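PDB 3LXQ: uncharacterized protein VP1736 from Vibrio parahaemolyticus, which is of unknown function but carries a sulfatase-family domain of the alkaline phosphatase clan. Local coordinates for residues K157-F162 against F186-T191; G173-F178 against E232-G237. One frame throughout, in Å; residues are numbered along the deposited sequence.

Overall arrangement
Both contacts lie in the sulfatase-family part of the chain, and their segments alternate along it: strand 175-180, used in contact 2, lies between the loop 157-162 and the helix start 186-191 of contact 1. Their centres are about 22 Å apart, yet they meet directly, with Met189 SE 4.0 Å from Phe178 CZ in plain packing. That touch comes from one face of strand 175-180, while the end of helix 220-234 packs on the opposite face in contact 2. The two contacts are peripheral, their centres about 17 Å (contact 1) and 21 Å (contact 2) from the centre of the chain: contact 1 is a surface contact, contact 2 partly buried.

Contact 1 of 2, residues K157-F162 against F186-T191; sequences KSQTGF and FDNMKT
Gln159 reaches across to Asn188 and Thr191, the two residues of 186-191 that it meets. Residues 186-191 begin with a turn closed by a backbone hydrogen bond, Phe186 O accepting from Met189 N at 3.1 Å, and Asp187 beside it pairs with Lys154. At Asn188, the N-cap position of helix 189-195, the side chain makes no capping bond. With CG anti to the backbone N (chi1 -161°), it heads for the loop instead and meets the Gln159 amide coming from the opposite direction. The amide planes are 30° apart, and OD1 of Asn188 lies 3.0 Å from NE2 of Gln159 as modelled, although both amides may well be turned over. Met189, a selenomethionine, points away from the loop and packs on Phe178 and Ile137. Lys190 forms a salt bridge with Glu203. One helical turn on from Asn188, Thr191 presents its CG2 methyl, 3.6 Å from the amide atom modelled as NE2 of Gln159. This small surface patch sets the loop before helix 165-171 against the start of helix 189-195, the helix of a beta-alpha-beta unit joining parallel strands 175-180 and 200-202 in the alpha/beta fold of this clan.

Contact 2 of 2, residues G173-F178 against E232-G237; sequences GYHTQF and ERLSKG
Leu234 forks between His175 and Gln177, giving one methyl to each, and no hydrogen bond crosses between the segments: aliphatic methyls lie against an imidazole and an amide. The clearest interaction is a CH-pi contact: Leu234 CD2 sits over one face of the His175 imidazole, 4.2 Å from the ring centroid and 27° off the normal, with His175 CD2 its nearest ring atom at 3.8 Å. A chi1 of -177° swings the histidine ring away from the backbone N and out to the leucine, whose side chain crosses it at about a right angle. Van der Waals packing supplies the second prong. Leu234 CD1 lies 3.7 Å from Gln177 OE1 and 3.8 Å from Gln177 NE2, so the packing hardly depends on which way round the amide sits. A backbone hydrogen bond closes the type I turn from Leu234 to Gly237, Gly237 N to Leu234 O at 2.9 Å. Strand 175-180 lies between parallel strands 200-202 and 241-246, with backbone bonds from His175 and Gln177 to Phe242. The end of helix 220-234 rests on the His175 and Gln177 face, where Leu234 also touches Phe241, while Phe178 turns to the other face and meets Phe193 of helix 189-195.

Contact 1 of 2, residues K157-F162 against F186-T191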
ATOM      1  N   LYS A 157      -0.025  18.686 -10.088  1.00 48.67           N
ATOM      2  CA  LYS A 157      -1.414  18.528 -10.539  1.00 49.15           C
ATOM      3  C   LYS A 157      -2.281  17.695  -9.587  1.00 46.37           C
ATOM      4  O   LYS A 157      -3.501  17.844  -9.569  1.00 47.06           O
ATOM      5  CB  LYS A 157      -1.469  17.952 -11.957  1.00 49.62           C
ATOM      6  CG  LYS A 157      -0.929  18.903 -13.028  1.00 53.97           C
ATOM      7  CD  LYS A 157      -0.855  18.240 -14.399  1.00 55.25           C
ATOM      8  CE  LYS A 157      -2.185  18.294 -15.138  1.00 57.48           C
ATOM      9  NZ  LYS A 157      -2.085  17.563 -16.433  1.00 58.03           N
ATOM     10  N   SER A 158      -1.647  16.824  -8.801  1.00 43.22           N
ATOM     11  CA  SER A 158      -2.370  15.939  -7.879  1.00 40.74           C
ATOM     12  C   SER A 158      -2.559  16.499  -6.463  1.00 41.45           C
ATOM     13  O   SER A 158      -2.951  15.762  -5.545  1.00 39.13           O
ATOM     14  CB  SER A 158      -1.691  14.575  -7.821  1.00 37.95           C
ATOM     15  OG  SER A 158      -0.309  14.655  -8.137  1.00 37.99           O
ATOM     16  N   GLN A 159      -2.290  17.797  -6.287  1.00 44.16           N
ATOM     17  CA  GLN A 159      -2.321  18.408  -4.953  1.00 45.56           C
ATOM     18  C   GLN A 159      -3.738  18.726  -4.473  1.00 47.09           C
ATOM     19  O   GLN A 159      -3.975  18.926  -3.273  1.00 47.64           O
ATOM     20  CB  GLN A 159      -1.420  19.648  -4.889  1.00 48.34           C
ATOM     21  CG  GLN A 159       0.063  19.332  -5.065  1.00 48.64           C
ATOM     22  CD  GLN A 159       0.534  18.200  -4.158  1.00 48.08           C
ATOM     23  OE1 GLN A 159       0.871  17.108  -4.625  1.00 45.23           O
ATOM     24  NE2 GLN A 159       0.548  18.455  -2.852  1.00 50.23           N
ATOM     25  N   THR A 160      -4.676  18.752  -5.412  1.00 48.25           N
ATOM     26  CA  THR A 160      -6.071  19.058  -5.112  1.00 49.72           C
ATOM     27  C   THR A 160      -6.986  18.292  -6.057  1.00 48.57           C
ATOM     28  O   THR A 160      -6.671  18.122  -7.237  1.00 48.30           O
ATOM     29  CB  THR A 160      -6.350  20.585  -5.195  1.00 53.86           C
ATOM     30  OG1 THR A 160      -7.735  20.845  -4.939  1.00 56.62           O
ATOM     31  CG2 THR A 160      -5.972  21.147  -6.569  1.00 56.22           C
ATOM     32  N   GLY A 161      -8.119  17.836  -5.527  1.00 47.90           N
ATOM     33  CA  GLY A 161      -9.100  17.098  -6.312  1.00 47.26           C
ATOM     34  C   GLY A 161      -8.603  15.863  -7.061  1.00 43.82           C
ATOM     35  O   GLY A 161      -9.166  15.490  -8.081  1.00 44.16           O
ATOM     36  N   PHE A 162      -7.542  15.230  -6.572  1.00 41.31           N
ATOM     37  CA  PHE A 162      -7.114  13.938  -7.118  1.00 38.88           C
ATOM     38  C   PHE A 162      -7.951  12.871  -6.421  1.00 37.64           C
ATOM     39  O   PHE A 162      -8.404  13.073  -5.287  1.00 37.93           O
ATOM     40  CB  PHE A 162      -5.622  13.725  -6.859  1.00 37.11           C
ATOM     41  CG  PHE A 162      -4.978  12.648  -7.716  1.00 36.21           C
ATOM     42  CD1 PHE A 162      -4.635  12.900  -9.041  1.00 36.76           C
ATOM     43  CD2 PHE A 162      -4.665  11.400  -7.169  1.00 33.25           C
ATOM     44  CE1 PHE A 162      -4.022  11.932  -9.814  1.00 34.72           C
ATOM     45  CE2 PHE A 162      -4.071  10.410  -7.938  1.00 31.47           C
ATOM     46  CZ  PHE A 162      -3.733  10.674  -9.266  1.00 33.45           C
ATOM     47  N   PHE A 186       6.731  16.664   5.942  1.00 42.34           N
ATOM     48  CA  PHE A 186       7.784  15.838   5.358  1.00 41.14           C
ATOM     49  C   PHE A 186       7.250  15.055   4.150  1.00 39.48           C
ATOM     50  O   PHE A 186       6.105  14.592   4.160  1.00 38.82           O
ATOM     51  CB  PHE A 186       8.345  14.890   6.427  1.00 41.38           C
ATOM     52  CG  PHE A 186       9.369  13.922   5.907  1.00 40.85           C
ATOM     53  CD1 PHE A 186      10.639  14.360   5.540  1.00 42.39           C
ATOM     54  CD2 PHE A 186       9.059  12.568   5.777  1.00 40.59           C
ATOM     55  CE1 PHE A 186      11.592  13.458   5.045  1.00 42.33           C
ATOM     56  CE2 PHE A 186      10.003  11.661   5.286  1.00 38.96           C
ATOM     57  CZ  PHE A 186      11.265  12.104   4.921  1.00 39.37           C
ATOM     58  N   ASP A 187       8.064  14.933   3.102  1.00 38.56           N
ATOM     59  CA  ASP A 187       7.634  14.310   1.836  1.00 37.36           C
ATOM     60  C   ASP A 187       6.321  14.893   1.286  1.00 38.03           C
ATOM     61  O   ASP A 187       5.596  14.219   0.546  1.00 37.20           O
ATOM     62  CB  ASP A 187       7.485  12.789   1.990  1.00 36.33           C
ATOM     63  CG  ASP A 187       8.774  12.025   1.707  1.00 36.03           C
ATOM     64  OD1 ASP A 187       9.723  12.582   1.104  1.00 36.51           O
ATOM     65  OD2 ASP A 187       8.829  10.838   2.090  1.00 36.58           O
ATOM     66  N   ASN A 188       5.998  16.127   1.664  1.00 39.35           N
ATOM     67  CA  ASN A 188       4.807  16.811   1.142  1.00 40.47           C
ATOM     68  C   ASN A 188       3.462  16.154   1.550  1.00 40.73           C
ATOM     69  O   ASN A 188       2.413  16.447   0.971  1.00 41.22           O
ATOM     70  CB  ASN A 188       4.925  16.927  -0.390  1.00 39.72           C
ATOM     71  CG  ASN A 188       4.008  17.977  -0.975  1.00 41.86           C
ATOM     72  OD1 ASN A 188       3.358  17.744  -1.993  1.00 41.72           O
ATOM     73  ND2 ASN A 188       3.938  19.136  -0.325  1.00 41.66           N
HETATM   74  N   MSE A 189       3.495  15.276   2.549  1.00 40.67           N
HETATM   75  CA  MSE A 189       2.309  14.498   2.919  1.00 41.28           C
HETATM   76  C   MSE A 189       1.140  15.371   3.371  1.00 42.86           C
HETATM   77  O   MSE A 189       0.043  15.267   2.816  1.00 43.66           O
HETATM   78  CB  MSE A 189       2.645  13.454   3.977  1.00 40.90           C
HETATM   79  CG  MSE A 189       3.603  12.393   3.477  1.00 41.23           C
HETATM   80 SE   MSE A 189       4.078  11.108   4.858  1.00 47.23          SE
HETATM   81  CE  MSE A 189       4.712  12.362   6.236  1.00 45.08           C
ATOM     82  N   LYS A 190       1.383  16.247   4.346  1.00 43.93           N
ATOM     83  CA  LYS A 190       0.323  17.085   4.914  1.00 45.57           C
ATOM     84  C   LYS A 190      -0.446  17.847   3.843  1.00 45.53           C
ATOM     85  O   LYS A 190      -1.667  17.919   3.888  1.00 46.37           O
ATOM     86  CB  LYS A 190       0.887  18.081   5.936  1.00 47.18           C
ATOM     87  CG  LYS A 190      -0.186  18.699   6.817  1.00 51.00           C
ATOM     88  CD  LYS A 190       0.101  20.132   7.147  1.00 55.33           C
ATOM     89  CE  LYS A 190       0.195  20.318   8.644  1.00 59.01           C
ATOM     90  NZ  LYS A 190       1.469  19.715   9.145  1.00 59.29           N
ATOM     91  N   THR A 191       0.287  18.426   2.897  1.00 44.50           N
ATOM     92  CA  THR A 191      -0.297  19.209   1.815  1.00 44.99           C
ATOM     93  C   THR A 191      -1.120  18.329   0.881  1.00 43.56           C
ATOM     94  O   THR A 191      -2.247  18.667   0.533  1.00 44.49           O
ATOM     95  CB  THR A 191       0.797  19.992   1.036  1.00 44.67           C
ATOM     96  OG1 THR A 191       1.446  20.903   1.933  1.00 47.08           O
ATOM     97  CG2 THR A 191       0.203  20.792  -0.126  1.00 45.33           C
TER

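Contact 2 of 2, residues G173-F178 against E232-G237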
ATOM      1  N   GLY A 173     -19.572  10.448   4.383  1.00 69.47           N
ATOM      2  CA  GLY A 173     -19.910  10.702   5.795  1.00 70.51           C
ATOM      3  C   GLY A 173     -18.899  10.244   6.842  1.00 68.12           C
ATOM      4  O   GLY A 173     -19.208  10.230   8.039  1.00 69.20           O
ATOM      5  N   TYR A 174     -17.697   9.864   6.398  1.00 64.04           N
ATOM      6  CA  TYR A 174     -16.609   9.453   7.296  1.00 61.73           C
ATOM      7  C   TYR A 174     -15.771  10.633   7.800  1.00 61.73           C
ATOM      8  O   TYR A 174     -15.556  11.620   7.080  1.00 61.33           O
ATOM      9  CB  TYR A 174     -15.643   8.488   6.583  1.00 58.25           C
ATOM     10  CG  TYR A 174     -16.035   7.019   6.541  1.00 57.01           C
ATOM     11  CD1 TYR A 174     -17.162   6.587   5.835  1.00 59.05           C
ATOM     12  CD2 TYR A 174     -15.233   6.051   7.160  1.00 54.91           C
ATOM     13  CE1 TYR A 174     -17.495   5.220   5.773  1.00 57.55           C
ATOM     14  CE2 TYR A 174     -15.558   4.694   7.108  1.00 51.80           C
ATOM     15  CZ  TYR A 174     -16.683   4.290   6.414  1.00 54.55           C
ATOM     16  OH  TYR A 174     -17.014   2.962   6.389  1.00 52.78           O
ATOM     17  N   HIS A 175     -15.275  10.514   9.029  1.00 61.60           N
ATOM     18  CA  HIS A 175     -14.189  11.358   9.471  1.00 61.29           C
ATOM     19  C   HIS A 175     -12.918  10.722   8.935  1.00 57.91           C
ATOM     20  O   HIS A 175     -12.764   9.505   8.992  1.00 56.54           O
ATOM     21  CB  HIS A 175     -14.120  11.434  10.990  1.00 62.80           C
ATOM     22  CG  HIS A 175     -13.058  12.363  11.486  1.00 63.12           C
ATOM     23  ND1 HIS A 175     -13.279  13.712  11.679  1.00 65.02           N
ATOM     24  CD2 HIS A 175     -11.763  12.141  11.813  1.00 60.43           C
ATOM     25  CE1 HIS A 175     -12.166  14.276  12.113  1.00 65.46           C
ATOM     26  NE2 HIS A 175     -11.230  13.345  12.198  1.00 61.92           N
ATOM     27  N   THR A 176     -12.015  11.538   8.403  1.00 57.03           N
ATOM     28  CA  THR A 176     -10.774  11.004   7.817  1.00 53.81           C
ATOM     29  C   THR A 176      -9.546  11.647   8.449  1.00 53.24           C
ATOM     30  O   THR A 176      -9.500  12.866   8.651  1.00 54.53           O
ATOM     31  CB  THR A 176     -10.750  11.161   6.287  1.00 52.86           C
ATOM     32  OG1 THR A 176     -10.999  12.530   5.937  1.00 54.89           O
ATOM     33  CG2 THR A 176     -11.816  10.275   5.649  1.00 52.97           C
ATOM     34  N   GLN A 177      -8.555  10.821   8.777  1.00 51.05           N
ATOM     35  CA  GLN A 177      -7.377  11.300   9.490  1.00 50.50           C
ATOM     36  C   GLN A 177      -6.111  10.578   9.083  1.00 47.48           C
ATOM     37  O   GLN A 177      -6.155   9.493   8.514  1.00 46.37           O
ATOM     38  CB  GLN A 177      -7.562  11.206  11.013  1.00 51.79           C
ATOM     39  CG  GLN A 177      -7.700   9.784  11.538  1.00 51.64           C
ATOM     40  CD  GLN A 177      -7.616   9.686  13.050  1.00 53.94           C
ATOM     41  OE1 GLN A 177      -7.778  10.679  13.768  1.00 57.31           O
ATOM     42  NE2 GLN A 177      -7.361   8.479  13.545  1.00 52.26           N
ATOM     43  N   PHE A 178      -4.986  11.214   9.391  1.00 46.69           N
ATOM     44  CA  PHE A 178      -3.666  10.664   9.190  1.00 43.77           C
ATOM     45  C   PHE A 178      -2.960  10.780  10.529  1.00 44.16           C
ATOM     46  O   PHE A 178      -2.916  11.849  11.100  1.00 45.46           O
ATOM     47  CB  PHE A 178      -2.942  11.492   8.131  1.00 43.12           C
ATOM     48  CG  PHE A 178      -1.476  11.164   7.973  1.00 41.24           C
ATOM     49  CD1 PHE A 178      -1.048   9.859   7.713  1.00 38.61           C
ATOM     50  CD2 PHE A 178      -0.527  12.179   8.034  1.00 41.53           C
ATOM     51  CE1 PHE A 178       0.316   9.563   7.545  1.00 36.08           C
ATOM     52  CE2 PHE A 178       0.831  11.899   7.860  1.00 40.34           C
ATOM     53  CZ  PHE A 178       1.253  10.585   7.611  1.00 38.76           C
ATOM     54  N   GLU A 232     -10.461   5.041  20.145  1.00 55.04           N
ATOM     55  CA  GLU A 232     -11.410   4.932  21.265  1.00 58.13           C
ATOM     56  C   GLU A 232     -12.174   6.235  21.480  1.00 60.25           C
ATOM     57  O   GLU A 232     -13.283   6.232  22.027  1.00 62.73           O
ATOM     58  CB  GLU A 232     -10.713   4.494  22.551  1.00 58.72           C
ATOM     59  CG  GLU A 232     -11.508   3.440  23.330  1.00 61.26           C
ATOM     60  CD  GLU A 232     -10.667   2.210  23.642  1.00 61.06           C
ATOM     61  OE1 GLU A 232      -9.415   2.271  23.523  1.00 58.39           O
ATOM     62  OE2 GLU A 232     -11.258   1.174  23.993  1.00 61.77           O
ATOM     63  N   ARG A 233     -11.563   7.332  21.040  1.00 60.10           N
ATOM     64  CA  ARG A 233     -12.194   8.645  21.000  1.00 62.53           C
ATOM     65  C   ARG A 233     -13.245   8.693  19.895  1.00 62.41           C
ATOM     66  O   ARG A 233     -14.425   8.929  20.174  1.00 64.61           O
ATOM     67  CB  ARG A 233     -11.138   9.739  20.782  1.00 62.40           C
ATOM     68  CG  ARG A 233     -11.641  11.183  20.937  1.00 66.01           C
ATOM     69  CD  ARG A 233     -12.593  11.582  19.794  1.00 67.30           C
ATOM     70  NE  ARG A 233     -12.214  12.809  19.091  1.00 68.67           N
ATOM     71  CZ  ARG A 233     -10.981  13.116  18.699  1.00 67.33           C
ATOM     72  NH1 ARG A 233     -10.761  14.255  18.061  1.00 68.85           N
ATOM     73  NH2 ARG A 233      -9.970  12.287  18.924  1.00 65.33           N
ATOM     74  N   LEU A 234     -12.818   8.459  18.652  1.00 60.18           N
ATOM     75  CA  LEU A 234     -13.716   8.534  17.491  1.00 60.33           C
ATOM     76  C   LEU A 234     -14.903   7.564  17.587  1.00 61.87           C
ATOM     77  O   LEU A 234     -16.005   7.869  17.115  1.00 63.16           O
ATOM     78  CB  LEU A 234     -12.947   8.334  16.176  1.00 57.62           C
ATOM     79  CG  LEU A 234     -12.019   9.467  15.703  1.00 56.14           C
ATOM     80  CD1 LEU A 234     -10.968   8.958  14.703  1.00 53.82           C
ATOM     81  CD2 LEU A 234     -12.798  10.665  15.130  1.00 56.53           C
ATOM     82  N   SER A 235     -14.681   6.418  18.228  1.00 61.86           N
ATOM     83  CA  SER A 235     -15.707   5.382  18.354  1.00 63.34           C
ATOM     84  C   SER A 235     -16.831   5.791  19.304  1.00 66.41           C
ATOM     85  O   SER A 235     -17.916   5.215  19.258  1.00 67.77           O
ATOM     86  CB  SER A 235     -15.087   4.056  18.808  1.00 62.55           C
ATOM     87  OG  SER A 235     -14.549   4.162  20.121  1.00 64.74           O
ATOM     88  N   LYS A 236     -16.564   6.775  20.163  1.00 68.01           N
ATOM     89  CA  LYS A 236     -17.612   7.377  20.994  1.00 71.46           C
ATOM     90  C   LYS A 236     -18.497   8.298  20.148  1.00 72.46           C
ATOM     91  O   LYS A 236     -19.670   8.491  20.463  1.00 75.17           O
ATOM     92  CB  LYS A 236     -17.012   8.141  22.184  1.00 72.93           C
ATOM     93  N   GLY A 237     -17.930   8.847  19.070  1.00 70.41           N
ATOM     94  CA  GLY A 237     -18.649   9.743  18.157  1.00 71.32           C
ATOM     95  C   GLY A 237     -19.603   8.997  17.245  1.00 71.31           C
ATOM     96  O   GLY A 237     -19.613   7.761  17.231  1.00 70.32           O
TER